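Local coordinates for protein ubiquitin-conjugating enzyme E2-21 kDa (Pichia angusta, PDB 5NL8) that acts as the peroxisomal E2 enzyme Pex4, carrying ubiquitin as a thioester and passing it on to other proteins, and is probably required for peroxisome biogenesis, at residues W46-F58 with L135-A147. Sequence-based numbering, arbitrary orientation.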
loop_
_atom_site.group_PDB
_atom_site.type_symbol
_atom_site.label_atom_id
_atom_site.label_comp_id
_atom_site.label_asym_id
_atom_site.label_seq_id
_atom_site.Cartn_x
_atom_site.Cartn_y
_atom_site.Cartn_z
ATOM N N TRP A 46 -3.446 -11.104 4.234
ATOM C CA TRP A 46 -2.044 -10.817 3.946
ATOM C C TRP A 46 -1.560 -9.475 4.480
ATOM O O TRP A 46 -2.310 -8.507 4.548
ATOM C CB TRP A 46 -1.808 -10.846 2.435
ATOM C CG TRP A 46 -2.110 -12.160 1.834
ATOM C CD1 TRP A 46 -3.329 -12.615 1.426
ATOM C CD2 TRP A 46 -1.182 -13.217 1.585
ATOM N NE1 TRP A 46 -3.216 -13.892 0.935
ATOM C CE2 TRP A 46 -1.904 -14.284 1.018
ATOM C CE3 TRP A 46 0.196 -13.361 1.784
ATOM C CZ2 TRP A 46 -1.300 -15.481 0.647
ATOM C CZ3 TRP A 46 0.793 -14.553 1.418
ATOM C CH2 TRP A 46 0.047 -15.597 0.856
ATOM N N SER A 47 -0.281 -9.437 4.831
ATOM C CA SER A 47 0.421 -8.213 5.171
ATOM C C SER A 47 1.487 -7.931 4.115
ATOM O O SER A 47 2.246 -8.830 3.739
ATOM C CB SER A 47 1.060 -8.325 6.555
ATOM O OG SER A 47 1.892 -7.213 6.820
ATOM N N ALA A 48 1.542 -6.693 3.629
ATOM C CA ALA A 48 2.550 -6.327 2.637
ATOM C C ALA A 48 3.268 -5.038 3.009
ATOM O O ALA A 48 2.790 -4.265 3.837
ATOM C CB ALA A 48 1.919 -6.194 1.255
ATOM N N VAL A 49 4.428 -4.822 2.399
ATOM C CA VAL A 49 5.169 -3.577 2.564
ATOM C C VAL A 49 5.579 -3.050 1.195
ATOM O O VAL A 49 6.207 -3.779 0.416
ATOM C CB VAL A 49 6.426 -3.759 3.443
ATOM C CG1 VAL A 49 7.241 -2.472 3.480
ATOM C CG2 VAL A 49 6.044 -4.192 4.853
ATOM N N ILE A 50 5.216 -1.799 0.904
ATOM C CA ILE A 50 5.552 -1.179 -0.381
ATOM C C ILE A 50 6.298 0.147 -0.235
ATOM O O ILE A 50 6.151 0.852 0.766
ATOM C CB ILE A 50 4.295 -0.920 -1.252
ATOM C CG1 ILE A 50 3.346 0.068 -0.565
ATOM C CG2 ILE A 50 3.590 -2.222 -1.582
ATOM C CD1 ILE A 50 2.179 0.514 -1.433
ATOM N N ARG A 51 7.093 0.478 -1.251
ATOM C CA ARG A 51 7.845 1.727 -1.288
ATOM C C ARG A 51 7.179 2.731 -2.225
ATOM O O ARG A 51 6.699 2.365 -3.297
ATOM C CB ARG A 51 9.293 1.469 -1.728
ATOM C CG ARG A 51 10.138 2.725 -1.917
ATOM C CD ARG A 51 11.582 2.396 -2.320
ATOM N NE ARG A 51 12.338 1.758 -1.242
ATOM C CZ ARG A 51 12.718 0.483 -1.238
ATOM N NH1 ARG A 51 12.422 -0.305 -2.261
ATOM N NH2 ARG A 51 13.404 -0.004 -0.211
ATOM N N GLY A 52 7.140 3.994 -1.811
ATOM C CA GLY A 52 6.625 5.056 -2.658
ATOM C C GLY A 52 7.430 5.189 -3.936
ATOM O O GLY A 52 8.661 5.211 -3.901
ATOM N N PRO A 53 6.736 5.278 -5.076
ATOM C CA PRO A 53 7.364 5.280 -6.402
ATOM C C PRO A 53 8.218 6.516 -6.661
ATOM O O PRO A 53 7.966 7.581 -6.096
ATOM C CB PRO A 53 6.169 5.240 -7.356
ATOM C CG PRO A 53 5.053 5.845 -6.581
ATOM C CD PRO A 53 5.272 5.422 -5.160
ATOM N N ASP A 54 9.216 6.359 -7.523
ATOM C CA ASP A 54 10.156 7.430 -7.816
ATOM C C ASP A 54 9.485 8.636 -8.452
ATOM O O ASP A 54 8.542 8.495 -9.233
ATOM C CB ASP A 54 11.268 6.919 -8.730
ATOM C CG ASP A 54 12.257 6.038 -8.002
ATOM O OD1 ASP A 54 12.683 6.422 -6.893
ATOM O OD2 ASP A 54 12.605 4.963 -8.533
ATOM N N GLN A 55 9.984 9.816 -8.086
ATOM C CA GLN A 55 9.566 11.096 -8.656
ATOM C C GLN A 55 8.135 11.460 -8.262
ATOM O O GLN A 55 7.531 12.364 -8.836
ATOM C CB GLN A 55 9.727 11.083 -10.182
ATOM C CG GLN A 55 11.181 10.939 -10.619
ATOM C CD GLN A 55 11.377 11.039 -12.120
ATOM O OE1 GLN A 55 10.848 10.237 -12.890
ATOM N NE2 GLN A 55 12.142 12.036 -12.544
ATOM N N SER A 56 7.605 10.759 -7.265
ATOM C CA SER A 56 6.339 11.133 -6.649
ATOM C C SER A 56 6.637 11.720 -5.273
ATOM O O SER A 56 7.725 11.517 -4.737
ATOM C CB SER A 56 5.401 9.926 -6.545
ATOM O OG SER A 56 5.859 9.003 -5.571
ATOM N N PRO A 57 5.686 12.466 -4.695
ATOM C CA PRO A 57 5.940 12.971 -3.340
ATOM C C PRO A 57 6.047 11.855 -2.300
ATOM O O PRO A 57 6.487 12.107 -1.180
ATOM C CB PRO A 57 4.725 13.866 -3.063
ATOM C CG PRO A 57 3.689 13.442 -4.055
ATOM C CD PRO A 57 4.448 13.018 -5.267
ATOM N N PHE A 58 5.669 10.637 -2.674
ATOM C CA PHE A 58 5.718 9.503 -1.758
ATOM C C PHE A 58 7.057 8.767 -1.808
ATOM O O PHE A 58 7.249 7.789 -1.088
ATOM C CB PHE A 58 4.589 8.513 -2.072
ATOM C CG PHE A 58 3.209 9.102 -1.971
ATOM C CD1 PHE A 58 2.529 9.109 -0.762
ATOM C CD2 PHE A 58 2.588 9.640 -3.085
ATOM C CE1 PHE A 58 1.257 9.649 -0.668
ATOM C CE2 PHE A 58 1.316 10.182 -2.995
ATOM C CZ PHE A 58 0.652 10.186 -1.786
ATOM N N LEU A 135 -1.695 -11.422 -7.063
ATOM C CA LEU A 135 -1.428 -10.576 -5.903
ATOM C C LEU A 135 -0.384 -9.519 -6.247
ATOM O O LEU A 135 -0.518 -8.340 -5.885
ATOM C CB LEU A 135 -0.948 -11.414 -4.718
ATOM C CG LEU A 135 -1.957 -12.362 -4.070
ATOM C CD1 LEU A 135 -1.292 -13.190 -2.980
ATOM C CD2 LEU A 135 -3.131 -11.581 -3.511
ATOM N N GLN A 136 0.653 -9.961 -6.953
ATOM C CA GLN A 136 1.742 -9.084 -7.362
ATOM C C GLN A 136 1.222 -7.912 -8.188
ATOM O O GLN A 136 1.600 -6.761 -7.956
ATOM C CB GLN A 136 2.793 -9.867 -8.154
ATOM C CG GLN A 136 3.994 -9.032 -8.564
ATOM C CD GLN A 136 4.988 -9.809 -9.397
ATOM O OE1 GLN A 136 4.960 -11.038 -9.425
ATOM N NE2 GLN A 136 5.870 -9.096 -10.088
ATOM N N SER A 137 0.339 -8.205 -9.137
ATOM C CA SER A 137 -0.189 -7.168 -10.013
ATOM C C SER A 137 -1.047 -6.180 -9.225
ATOM O O SER A 137 -1.085 -4.995 -9.544
ATOM C CB SER A 137 -0.992 -7.784 -11.163
ATOM O OG SER A 137 -1.928 -8.738 -10.697
ATOM N N ALA A 138 -1.721 -6.662 -8.185
ATOM C CA ALA A 138 -2.515 -5.784 -7.332
ATOM C C ALA A 138 -1.614 -4.825 -6.550
ATOM O O ALA A 138 -1.869 -3.609 -6.496
ATOM C CB ALA A 138 -3.380 -6.600 -6.387
ATOM N N LEU A 139 -0.556 -5.372 -5.952
ATOM C CA LEU A 139 0.410 -4.536 -5.237
ATOM C C LEU A 139 0.997 -3.462 -6.161
ATOM O O LEU A 139 1.008 -2.260 -5.830
ATOM C CB LEU A 139 1.525 -5.400 -4.637
ATOM C CG LEU A 139 1.087 -6.367 -3.529
ATOM C CD1 LEU A 139 2.242 -7.230 -3.039
ATOM C CD2 LEU A 139 0.460 -5.601 -2.372
ATOM N N VAL A 140 1.460 -3.903 -7.328
ATOM C CA VAL A 140 1.994 -3.000 -8.342
ATOM C C VAL A 140 0.975 -1.916 -8.696
ATOM O O VAL A 140 1.326 -0.744 -8.828
ATOM C CB VAL A 140 2.407 -3.772 -9.614
ATOM C CG1 VAL A 140 2.713 -2.816 -10.755
ATOM C CG2 VAL A 140 3.606 -4.666 -9.323
ATOM N N ALA A 141 -0.289 -2.312 -8.817
ATOM C CA ALA A 141 -1.375 -1.381 -9.108
ATOM C C ALA A 141 -1.501 -0.299 -8.038
ATOM O O ALA A 141 -1.777 0.860 -8.347
ATOM C CB ALA A 141 -2.687 -2.129 -9.248
ATOM N N ILE A 142 -1.310 -0.675 -6.778
ATOM C CA ILE A 142 -1.398 0.317 -5.701
ATOM C C ILE A 142 -0.201 1.274 -5.701
ATOM O O ILE A 142 -0.357 2.494 -5.490
ATOM C CB ILE A 142 -1.523 -0.366 -4.334
ATOM C CG1 ILE A 142 -2.959 -0.831 -4.130
ATOM C CG2 ILE A 142 -1.136 0.577 -3.206
ATOM C CD1 ILE A 142 -3.047 -2.191 -3.539
ATOM N N VAL A 143 0.989 0.728 -5.949
ATOM C CA VAL A 143 2.173 1.572 -6.096
ATOM C C VAL A 143 1.968 2.575 -7.239
ATOM O O VAL A 143 2.342 3.744 -7.130
ATOM C CB VAL A 143 3.446 0.736 -6.352
ATOM C CG1 VAL A 143 4.638 1.644 -6.612
ATOM C CG2 VAL A 143 3.722 -0.181 -5.173
ATOM N N VAL A 144 1.360 2.114 -8.328
ATOM C CA VAL A 144 0.993 2.989 -9.436
ATOM C C VAL A 144 0.026 4.071 -8.965
ATOM O O VAL A 144 0.194 5.250 -9.282
ATOM C CB VAL A 144 0.344 2.201 -10.594
ATOM C CG1 VAL A 144 -0.279 3.155 -11.614
ATOM C CG2 VAL A 144 1.360 1.279 -11.259
ATOM N N LEU A 145 -0.981 3.658 -8.197
ATOM C CA LEU A 145 -1.991 4.575 -7.678
ATOM C C LEU A 145 -1.369 5.710 -6.873
ATOM O O LEU A 145 -1.851 6.845 -6.913
ATOM C CB LEU A 145 -3.006 3.827 -6.813
ATOM C CG LEU A 145 -4.100 4.692 -6.184
ATOM C CD1 LEU A 145 -4.953 5.348 -7.266
ATOM C CD2 LEU A 145 -4.962 3.875 -5.236
ATOM N N LEU A 146 -0.297 5.407 -6.147
ATOM C CA LEU A 146 0.405 6.451 -5.405
ATOM C C LEU A 146 0.946 7.549 -6.334
ATOM O O LEU A 146 1.036 8.713 -5.941
ATOM C CB LEU A 146 1.548 5.857 -4.577
ATOM C CG LEU A 146 1.144 5.093 -3.311
ATOM C CD1 LEU A 146 2.367 4.695 -2.484
ATOM C CD2 LEU A 146 0.168 5.913 -2.475
ATOM N N ALA A 147 1.295 7.180 -7.563
ATOM C CA ALA A 147 1.817 8.148 -8.526
ATOM C C ALA A 147 0.728 8.717 -9.438
ATOM O O ALA A 147 0.907 9.775 -10.029
ATOM C CB ALA A 147 2.922 7.514 -9.368
#
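Ile-50 CB packs on Val-143 CG2 at 4.0 Å, the two side chains running antiparallel past one another, at the middle of an apolar seam between strand 46-51 and helix 135-147. With its CG1 between backbone N and carbonyl carbon (chi1 63°), Ile-50 sends CD1 to CG2 of Ile-142 at 3.8 Å. Toward the strand's start, Ala-48 CB meets Leu-139 CD2 at 4.0 Å, and Leu-135 CD1 lies over one face of the Trp-46 indole, offset toward its rim; Tyr-14 meets this indole edge-to-face. Past the strand, the Pro-53 ring wedges against the helix, CD 3.8 Å from Leu-146 CB and CG 3.9 Å from Ala-147 CB. Without this ring, as with an alanine here, those contacts would be gone and a gap would probably open beside Leu-146 and Ala-147. A CH-pi contact follows: Leu-146 CD2 sits 4.2 Å above the centre of the Phe-58 ring, 4° off its normal. Inside the loop, Ser-56 OG donates to Pro-53 O (2.6 Å) across the type II turn from Pro-53 to Ser-56. No hydrogen bond joins the segments; hydrophobic packing of the central helix on the four-stranded antiparallel sheet is characteristic of the UBC fold of E2 enzymes.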